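Local coordinates for protein GCN5-related N-acetyltransferase (Anabaena variabilis, PDB 2OZG) that belongs to the GCN5-related N-acetyltransferase family, binds coenzyme A and probably transfers acetyl groups to amines, possibly those of aminoglycosides, at residues A[220-234]-A[249-263]. Residues are numbered along the deposited sequence; the frame is centred on the assembly and turned at random. Where two conformers were deposited one is given.
Sequences QERTRDGSILRIRDW and IANHRSQIDKVTWKS. With COA (coenzyme A), chain C.
Between Ile-231 and Lys-262 the parallel strands part: Ile-231 O stands 4.2 Å from Lys-262 N, and a water donates to the first and accepts from the second. Beyond this point a side chain takes over. Trp-234 NE1 donates to Lys-262 O at 2.7 Å, with the oxygen in the indole plane; with CG between the backbone N and the carbonyl carbon (chi1 56°), the indole is swung toward strand 258-263. Trp-261 makes an offset edge-to-face pair with Trp-234, planes 66° apart. Before the strands part the ladder is regular, with Leu-229 N bonded to Lys-258 O and Thr-260 N to Leu-229 O. On the side bearing Leu-229, its CD1 sits over the His-252 ring, 3.8 Å from the centroid, while CD1 of Ile-231 meets CD1 of Ile-249 tip to tip (3.6 Å). At the start of the pairing Ser-227 and Asp-257 hold each other both ways: Ser-227 N reaches Asp-257 OD2 at 2.8 Å, and Asp-257 N reaches Ser-227 OG at 2.9 Å; Ser-227 OG in turn donates to Gln-255 O. Past the helix, Arg-253 lays a guanidinium face against N6A of coenzyme A held by the second subunit, while NH1 bonds Ala-250 O and Asn-251 OD1. A leucine in its place would probably leave Asn-251 OD1 without that donor and the adenine without its flat, charged neighbour. The two strands of this beta-alpha-beta unit thus splay much as the parallel pair of GNAT folds does, bridged by water and an indole N-H.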
loop_
_atom_site.group_PDB
_atom_site.type_symbol
_atom_site.label_atom_id
_atom_site.label_comp_id
_atom_site.label_asym_id
_atom_site.label_seq_id
_atom_site.Cartn_x
_atom_site.Cartn_y
_atom_site.Cartn_z
ATOM N N GLN A 220 -10.538 -22.382 -1.959
ATOM C CA GLN A 220 -9.273 -21.833 -2.379
ATOM C C GLN A 220 -9.637 -20.766 -3.375
ATOM O O GLN A 220 -10.611 -20.926 -4.102
ATOM C CB GLN A 220 -8.465 -22.862 -3.170
ATOM C CG GLN A 220 -8.296 -24.208 -2.555
ATOM C CD GLN A 220 -7.389 -25.046 -3.422
ATOM O OE1 GLN A 220 -7.663 -25.267 -4.629
ATOM N NE2 GLN A 220 -6.289 -25.472 -2.848
ATOM N N GLU A 221 -8.782 -19.769 -3.515
ATOM C CA GLU A 221 -8.995 -18.742 -4.524
ATOM C C GLU A 221 -7.706 -18.038 -4.787
ATOM O O GLU A 221 -6.796 -18.090 -3.976
ATOM C CB GLU A 221 -10.049 -17.717 -4.070
ATOM C CG GLU A 221 -9.792 -17.136 -2.696
ATOM C CD GLU A 221 -10.872 -16.135 -2.256
ATOM O OE1 GLU A 221 -11.141 -15.205 -3.036
ATOM O OE2 GLU A 221 -11.434 -16.296 -1.138
ATOM N N ARG A 222 -7.652 -17.364 -5.937
ATOM C CA ARG A 222 -6.538 -16.509 -6.311
ATOM C C ARG A 222 -7.036 -15.080 -6.234
ATOM O O ARG A 222 -8.085 -14.769 -6.793
ATOM C CB ARG A 222 -6.086 -16.767 -7.726
ATOM C CG ARG A 222 -5.468 -18.111 -7.865
ATOM C CD ARG A 222 -4.739 -18.247 -9.214
ATOM N NE ARG A 222 -4.104 -19.554 -9.260
ATOM C CZ ARG A 222 -2.963 -19.860 -8.649
ATOM N NH1 ARG A 222 -2.273 -18.944 -7.972
ATOM N NH2 ARG A 222 -2.494 -21.089 -8.715
ATOM N N THR A 223 -6.287 -14.225 -5.544
ATOM C CA THR A 223 -6.649 -12.814 -5.383
ATOM C C THR A 223 -5.575 -11.949 -6.038
ATOM O O THR A 223 -4.731 -12.475 -6.786
ATOM C CB THR A 223 -6.778 -12.469 -3.885
ATOM O OG1 THR A 223 -5.475 -12.357 -3.291
ATOM C CG2 THR A 223 -7.621 -13.546 -3.159
ATOM N N ARG A 224 -5.630 -10.633 -5.799
ATOM C CA ARG A 224 -4.597 -9.690 -6.294
ATOM C C ARG A 224 -3.314 -9.963 -5.514
ATOM O O ARG A 224 -2.244 -10.043 -6.089
ATOM C CB ARG A 224 -5.021 -8.230 -6.090
ATOM N N ASP A 225 -3.462 -10.157 -4.202
ATOM C CA ASP A 225 -2.343 -10.447 -3.300
ATOM C C ASP A 225 -1.652 -11.791 -3.582
ATOM O O ASP A 225 -0.446 -11.943 -3.306
ATOM C CB ASP A 225 -2.816 -10.433 -1.828
ATOM C CG ASP A 225 -3.310 -9.042 -1.361
ATOM O OD1 ASP A 225 -3.014 -8.025 -2.040
ATOM O OD2 ASP A 225 -3.985 -8.974 -0.300
ATOM N N GLY A 226 -2.395 -12.751 -4.139
ATOM C CA GLY A 226 -1.865 -14.105 -4.365
ATOM C C GLY A 226 -2.918 -15.175 -4.108
ATOM O O GLY A 226 -4.106 -14.950 -4.293
ATOM N N SER A 227 -2.492 -16.354 -3.692
ATOM C CA SER A 227 -3.436 -17.431 -3.502
ATOM C C SER A 227 -3.711 -17.706 -2.033
ATOM O O SER A 227 -2.874 -17.574 -1.155
ATOM C CB SER A 227 -2.999 -18.693 -4.218
ATOM O OG SER A 227 -1.790 -19.140 -3.678
ATOM N N ILE A 228 -4.928 -18.102 -1.776
ATOM C CA ILE A 228 -5.344 -18.315 -0.395
ATOM C C ILE A 228 -6.269 -19.509 -0.273
ATOM O O ILE A 228 -7.108 -19.766 -1.135
ATOM C CB ILE A 228 -6.033 -17.049 0.114
ATOM C CG1 ILE A 228 -6.400 -17.153 1.557
ATOM C CG2 ILE A 228 -7.330 -16.754 -0.697
ATOM C CD1 ILE A 228 -6.572 -15.742 2.210
ATOM N N LEU A 229 -6.059 -20.253 0.797
ATOM C CA LEU A 229 -6.879 -21.372 1.105
ATOM C C LEU A 229 -7.575 -20.976 2.371
ATOM O O LEU A 229 -6.927 -20.690 3.395
ATOM C CB LEU A 229 -6.015 -22.612 1.272
ATOM C CG LEU A 229 -6.749 -23.927 1.552
ATOM C CD1 LEU A 229 -5.919 -25.126 1.039
ATOM C CD2 LEU A 229 -7.150 -24.126 2.978
ATOM N N ARG A 230 -8.892 -20.923 2.322
ATOM C CA ARG A 230 -9.660 -20.461 3.509
ATOM C C ARG A 230 -10.355 -21.651 4.153
ATOM O O ARG A 230 -11.286 -22.215 3.564
ATOM C CB ARG A 230 -10.688 -19.418 3.089
ATOM C CG ARG A 230 -10.139 -18.243 2.263
ATOM C CD ARG A 230 -11.263 -17.235 1.940
ATOM N NE ARG A 230 -10.820 -16.160 1.050
ATOM C CZ ARG A 230 -10.295 -15.009 1.476
ATOM N NH1 ARG A 230 -10.059 -14.806 2.749
ATOM N NH2 ARG A 230 -9.926 -14.078 0.609
ATOM N N ILE A 231 -9.898 -22.055 5.347
ATOM C CA ILE A 231 -10.501 -23.140 6.066
ATOM C C ILE A 231 -11.744 -22.600 6.788
ATOM O O ILE A 231 -11.633 -21.774 7.682
ATOM C CB ILE A 231 -9.518 -23.774 7.062
ATOM C CG1 ILE A 231 -8.315 -24.402 6.328
ATOM C CG2 ILE A 231 -10.211 -24.833 7.887
ATOM C CD1 ILE A 231 -7.167 -24.863 7.232
ATOM N N ARG A 232 -12.931 -23.088 6.433
ATOM C CA ARG A 232 -14.158 -22.581 7.080
ATOM C C ARG A 232 -14.607 -23.406 8.253
ATOM O O ARG A 232 -15.322 -22.893 9.097
ATOM C CB ARG A 232 -15.301 -22.413 6.104
ATOM C CG ARG A 232 -15.552 -23.592 5.234
ATOM C CD ARG A 232 -16.715 -23.388 4.228
ATOM N NE ARG A 232 -16.491 -22.317 3.266
ATOM C CZ ARG A 232 -17.418 -21.918 2.386
ATOM N NH1 ARG A 232 -18.618 -22.490 2.354
ATOM N NH2 ARG A 232 -17.165 -20.961 1.545
ATOM N N ASP A 233 -14.190 -24.665 8.346
ATOM C CA ASP A 233 -14.543 -25.467 9.506
ATOM C C ASP A 233 -13.507 -26.575 9.579
ATOM O O ASP A 233 -12.973 -26.990 8.572
ATOM C CB ASP A 233 -15.960 -26.051 9.345
ATOM C CG ASP A 233 -16.506 -26.664 10.611
ATOM O OD1 ASP A 233 -16.015 -26.309 11.723
ATOM O OD2 ASP A 233 -17.486 -27.467 10.482
ATOM N N TRP A 234 -13.170 -26.987 10.789
ATOM C CA TRP A 234 -12.231 -28.067 10.968
ATOM C C TRP A 234 -12.547 -28.703 12.308
ATOM O O TRP A 234 -13.100 -28.032 13.198
ATOM C CB TRP A 234 -10.767 -27.574 10.925
ATOM C CG TRP A 234 -10.484 -26.445 11.966
ATOM C CD1 TRP A 234 -10.594 -25.130 11.745
ATOM C CD2 TRP A 234 -10.085 -26.587 13.337
ATOM N NE1 TRP A 234 -10.286 -24.445 12.860
ATOM C CE2 TRP A 234 -10.003 -25.321 13.868
ATOM C CE3 TRP A 234 -9.860 -27.673 14.173
ATOM C CZ2 TRP A 234 -9.662 -25.091 15.183
ATOM C CZ3 TRP A 234 -9.546 -27.465 15.454
ATOM C CH2 TRP A 234 -9.461 -26.176 15.982
ATOM N N ILE A 249 -1.952 -29.233 5.100
ATOM C CA ILE A 249 -1.870 -27.838 4.776
ATOM C C ILE A 249 -0.470 -27.450 4.307
ATOM O O ILE A 249 -0.353 -26.738 3.328
ATOM C CB ILE A 249 -2.279 -27.012 5.972
ATOM C CG1 ILE A 249 -3.742 -27.292 6.295
ATOM C CG2 ILE A 249 -2.108 -25.558 5.703
ATOM C CD1 ILE A 249 -4.145 -26.718 7.654
ATOM N N ALA A 250 0.575 -27.916 5.002
ATOM C CA ALA A 250 1.985 -27.629 4.611
ATOM C C ALA A 250 2.205 -28.146 3.214
ATOM O O ALA A 250 2.970 -27.577 2.444
ATOM C CB ALA A 250 2.967 -28.317 5.537
ATOM N N ASN A 251 1.484 -29.215 2.850
ATOM C CA ASN A 251 1.643 -29.774 1.524
ATOM C C ASN A 251 0.981 -28.989 0.388
ATOM O O ASN A 251 1.048 -29.385 -0.742
ATOM C CB ASN A 251 1.324 -31.292 1.513
ATOM C CG ASN A 251 2.469 -32.113 2.045
ATOM O OD1 ASN A 251 3.624 -31.722 1.918
ATOM N ND2 ASN A 251 2.166 -33.235 2.642
ATOM N N HIS A 252 0.361 -27.868 0.706
ATOM C CA HIS A 252 -0.205 -26.965 -0.304
ATOM C C HIS A 252 0.743 -25.789 -0.644
ATOM O O HIS A 252 0.401 -24.940 -1.473
ATOM C CB HIS A 252 -1.513 -26.342 0.186
ATOM C CG HIS A 252 -2.695 -27.254 0.101
ATOM N ND1 HIS A 252 -2.914 -28.264 1.003
ATOM C CD2 HIS A 252 -3.717 -27.309 -0.785
ATOM C CE1 HIS A 252 -4.032 -28.897 0.681
ATOM N NE2 HIS A 252 -4.541 -28.334 -0.396
ATOM N N ARG A 253 1.943 -25.826 -0.109
ATOM C CA ARG A 253 2.875 -24.718 -0.199
ATOM C C ARG A 253 3.301 -24.349 -1.593
ATOM O O ARG A 253 3.614 -23.205 -1.851
ATOM C CB ARG A 253 4.093 -24.970 0.650
ATOM C CG ARG A 253 5.049 -25.986 0.141
ATOM C CD ARG A 253 6.068 -26.316 1.221
ATOM N NE ARG A 253 6.927 -27.442 0.818
ATOM C CZ ARG A 253 6.676 -28.742 1.022
ATOM N NH1 ARG A 253 5.579 -29.177 1.658
ATOM N NH2 ARG A 253 7.555 -29.639 0.589
ATOM N N SER A 254 3.308 -25.290 -2.516
ATOM C CA SER A 254 3.704 -24.886 -3.850
ATOM C C SER A 254 2.578 -24.209 -4.618
ATOM O O SER A 254 2.892 -23.556 -5.610
ATOM C CB SER A 254 4.196 -26.054 -4.651
ATOM O OG SER A 254 3.112 -26.959 -4.882
ATOM N N GLN A 255 1.313 -24.474 -4.189
ATOM C CA GLN A 255 0.077 -23.973 -4.839
ATOM C C GLN A 255 -0.627 -22.803 -4.141
ATOM O O GLN A 255 -1.406 -22.088 -4.765
ATOM C CB GLN A 255 -0.997 -25.108 -5.115
ATOM C CG GLN A 255 -1.552 -26.047 -3.969
ATOM C CD GLN A 255 -3.080 -26.480 -4.141
ATOM O OE1 GLN A 255 -3.977 -25.635 -4.394
ATOM N NE2 GLN A 255 -3.371 -27.788 -3.944
ATOM N N ILE A 256 -0.363 -22.648 -2.852
ATOM C CA ILE A 256 -1.082 -21.709 -1.981
ATOM C C ILE A 256 -0.099 -20.849 -1.186
ATOM O O ILE A 256 0.653 -21.361 -0.432
ATOM C CB ILE A 256 -1.921 -22.500 -0.995
ATOM C CG1 ILE A 256 -2.996 -23.341 -1.713
ATOM C CG2 ILE A 256 -2.574 -21.604 0.072
ATOM C CD1 ILE A 256 -3.967 -22.470 -2.530
ATOM N N ASP A 257 -0.206 -19.533 -1.286
ATOM C CA ASP A 257 0.657 -18.613 -0.524
ATOM C C ASP A 257 0.291 -18.478 0.971
ATOM O O ASP A 257 1.159 -18.462 1.827
ATOM C CB ASP A 257 0.546 -17.208 -1.123
ATOM C CG ASP A 257 0.981 -17.161 -2.588
ATOM O OD1 ASP A 257 1.990 -17.808 -2.902
ATOM O OD2 ASP A 257 0.283 -16.508 -3.400
ATOM N N LYS A 258 -0.996 -18.398 1.266
ATOM C CA LYS A 258 -1.475 -18.149 2.631
ATOM C C LYS A 258 -2.659 -19.022 2.979
ATOM O O LYS A 258 -3.506 -19.283 2.111
ATOM C CB LYS A 258 -1.901 -16.672 2.644
ATOM C CG LYS A 258 -2.379 -16.115 3.884
ATOM C CD LYS A 258 -2.588 -14.579 3.773
ATOM C CE LYS A 258 -1.264 -13.809 3.817
ATOM N NZ LYS A 258 -1.493 -12.341 4.025
ATOM N N VAL A 259 -2.727 -19.452 4.242
ATOM C CA VAL A 259 -3.846 -20.222 4.736
ATOM C C VAL A 259 -4.470 -19.468 5.907
ATOM O O VAL A 259 -3.745 -18.884 6.765
ATOM C CB VAL A 259 -3.441 -21.612 5.273
ATOM C CG1 VAL A 259 -4.659 -22.318 5.884
ATOM C CG2 VAL A 259 -2.825 -22.475 4.188
ATOM N N THR A 260 -5.807 -19.453 5.937
ATOM C CA THR A 260 -6.535 -18.918 7.085
ATOM C C THR A 260 -7.445 -19.971 7.701
ATOM O O THR A 260 -7.921 -20.898 7.026
ATOM C CB THR A 260 -7.460 -17.722 6.701
ATOM O OG1 THR A 260 -8.523 -18.196 5.852
ATOM C CG2 THR A 260 -6.711 -16.651 5.987
ATOM N N TRP A 261 -7.621 -19.859 9.005
ATOM C CA TRP A 261 -8.563 -20.704 9.732
ATOM C C TRP A 261 -9.124 -19.936 10.915
ATOM O O TRP A 261 -8.479 -18.986 11.438
ATOM C CB TRP A 261 -7.904 -22.009 10.196
ATOM C CG TRP A 261 -6.975 -21.908 11.348
ATOM C CD1 TRP A 261 -7.228 -22.357 12.601
ATOM C CD2 TRP A 261 -5.615 -21.373 11.393
ATOM N NE1 TRP A 261 -6.145 -22.124 13.415
ATOM C CE2 TRP A 261 -5.170 -21.493 12.716
ATOM C CE3 TRP A 261 -4.766 -20.768 10.454
ATOM C CZ2 TRP A 261 -3.872 -21.103 13.115
ATOM C CZ3 TRP A 261 -3.525 -20.352 10.852
ATOM C CH2 TRP A 261 -3.090 -20.517 12.153
ATOM N N LYS A 262 -10.235 -20.422 11.438
ATOM C CA LYS A 262 -10.854 -19.810 12.632
ATOM C C LYS A 262 -10.553 -20.680 13.850
ATOM O O LYS A 262 -10.620 -21.882 13.788
ATOM C CB LYS A 262 -12.354 -19.625 12.446
ATOM C CG LYS A 262 -12.619 -18.635 11.311
ATOM C CD LYS A 262 -14.118 -18.362 11.103
ATOM C CE LYS A 262 -14.716 -17.583 12.246
ATOM N NZ LYS A 262 -16.149 -17.369 11.899
ATOM N N SER A 263 -10.160 -20.027 14.923
ATOM C CA SER A 263 -9.850 -20.652 16.125
ATOM C C SER A 263 -10.175 -19.693 17.298
ATOM O O SER A 263 -10.942 -18.714 17.209
ATOM C CB SER A 263 -8.382 -21.041 16.100
ATOM O OG SER A 263 -8.116 -21.954 17.103
HETATM N N1A COA C . 8.313 -27.467 -2.559
HETATM C C2A COA C . 9.561 -27.967 -2.645
HETATM N N3A COA C . 9.794 -29.271 -2.901
HETATM C C4A COA C . 8.745 -30.114 -3.068
HETATM C C5A COA C . 7.438 -29.644 -2.976
HETATM C C6A COA C . 7.241 -28.274 -2.712
HETATM N N6A COA C . 6.020 -27.705 -2.607
HETATM N N7A COA C . 6.639 -30.719 -3.179
HETATM C C8A COA C . 7.423 -31.807 -3.385
HETATM N N9A COA C . 8.708 -31.420 -3.319
HETATM C C1B COA C . 9.954 -32.229 -3.477
HETATM C C2B COA C . 10.281 -33.023 -2.214
HETATM O O2B COA C . 11.036 -32.250 -1.251
HETATM C C3B COA C . 11.002 -34.244 -2.771
HETATM O O3B COA C . 12.430 -34.131 -2.691
HETATM P P3B COA C . 13.248 -34.868 -1.488
HETATM O O7A COA C . 13.284 -36.326 -1.916
HETATM O O8A COA C . 14.574 -34.116 -1.458
HETATM O O9A COA C . 12.407 -34.680 -0.231
HETATM C C4B COA C . 10.547 -34.382 -4.221
HETATM O O4B COA C . 9.858 -33.172 -4.558
HETATM C C5B COA C . 9.634 -35.591 -4.431
HETATM O O5B COA C . 8.419 -35.388 -3.693
HETATM P P1A COA C . 6.999 -36.089 -4.077
HETATM O O1A COA C . 7.173 -36.949 -5.307
HETATM O O2A COA C . 6.452 -36.733 -2.803
HETATM O O3A COA C . 6.072 -34.779 -4.394
HETATM P P2A COA C . 4.458 -34.689 -4.123
HETATM O O4A COA C . 3.872 -36.031 -4.568
HETATM O O5A COA C . 4.255 -34.264 -2.670
HETATM O O6A COA C . 4.007 -33.465 -5.157
HETATM C CBP COA C . 2.985 -31.220 -5.884
HETATM C CCP COA C . 3.060 -32.389 -4.878
HETATM C CDP COA C . 3.296 -31.826 -7.251
HETATM C CEP COA C . 4.174 -30.320 -5.559
HETATM C CAP COA C . 1.534 -30.558 -5.815
HETATM O OAP COA C . 0.661 -30.969 -6.922
HETATM C C9P COA C . 1.291 -29.033 -5.634
HETATM O O9P COA C . 1.346 -28.436 -4.429
HETATM N N8P COA C . 0.904 -28.201 -6.621
HETATM C C7P COA C . 0.684 -28.300 -8.065
HETATM C C6P COA C . 1.644 -27.239 -8.578
HETATM C C5P COA C . 2.919 -27.876 -9.109
HETATM O O5P COA C . 3.529 -28.720 -8.455
HETATM N N4P COA C . 3.361 -27.456 -10.304
HETATM C C3P COA C . 4.568 -27.907 -10.991
HETATM C C2P COA C . 4.535 -27.232 -12.344
HETATM S S1P COA C . 3.196 -27.935 -13.394
HETATM O O HOH W 1 0.196 -19.938 -6.228
HETATM O O HOH W 2 -10.420 -16.239 5.381
HETATM O O HOH W 3 -12.044 -22.241 10.181
HETATM O O HOH W 4 -10.527 -19.027 7.425
#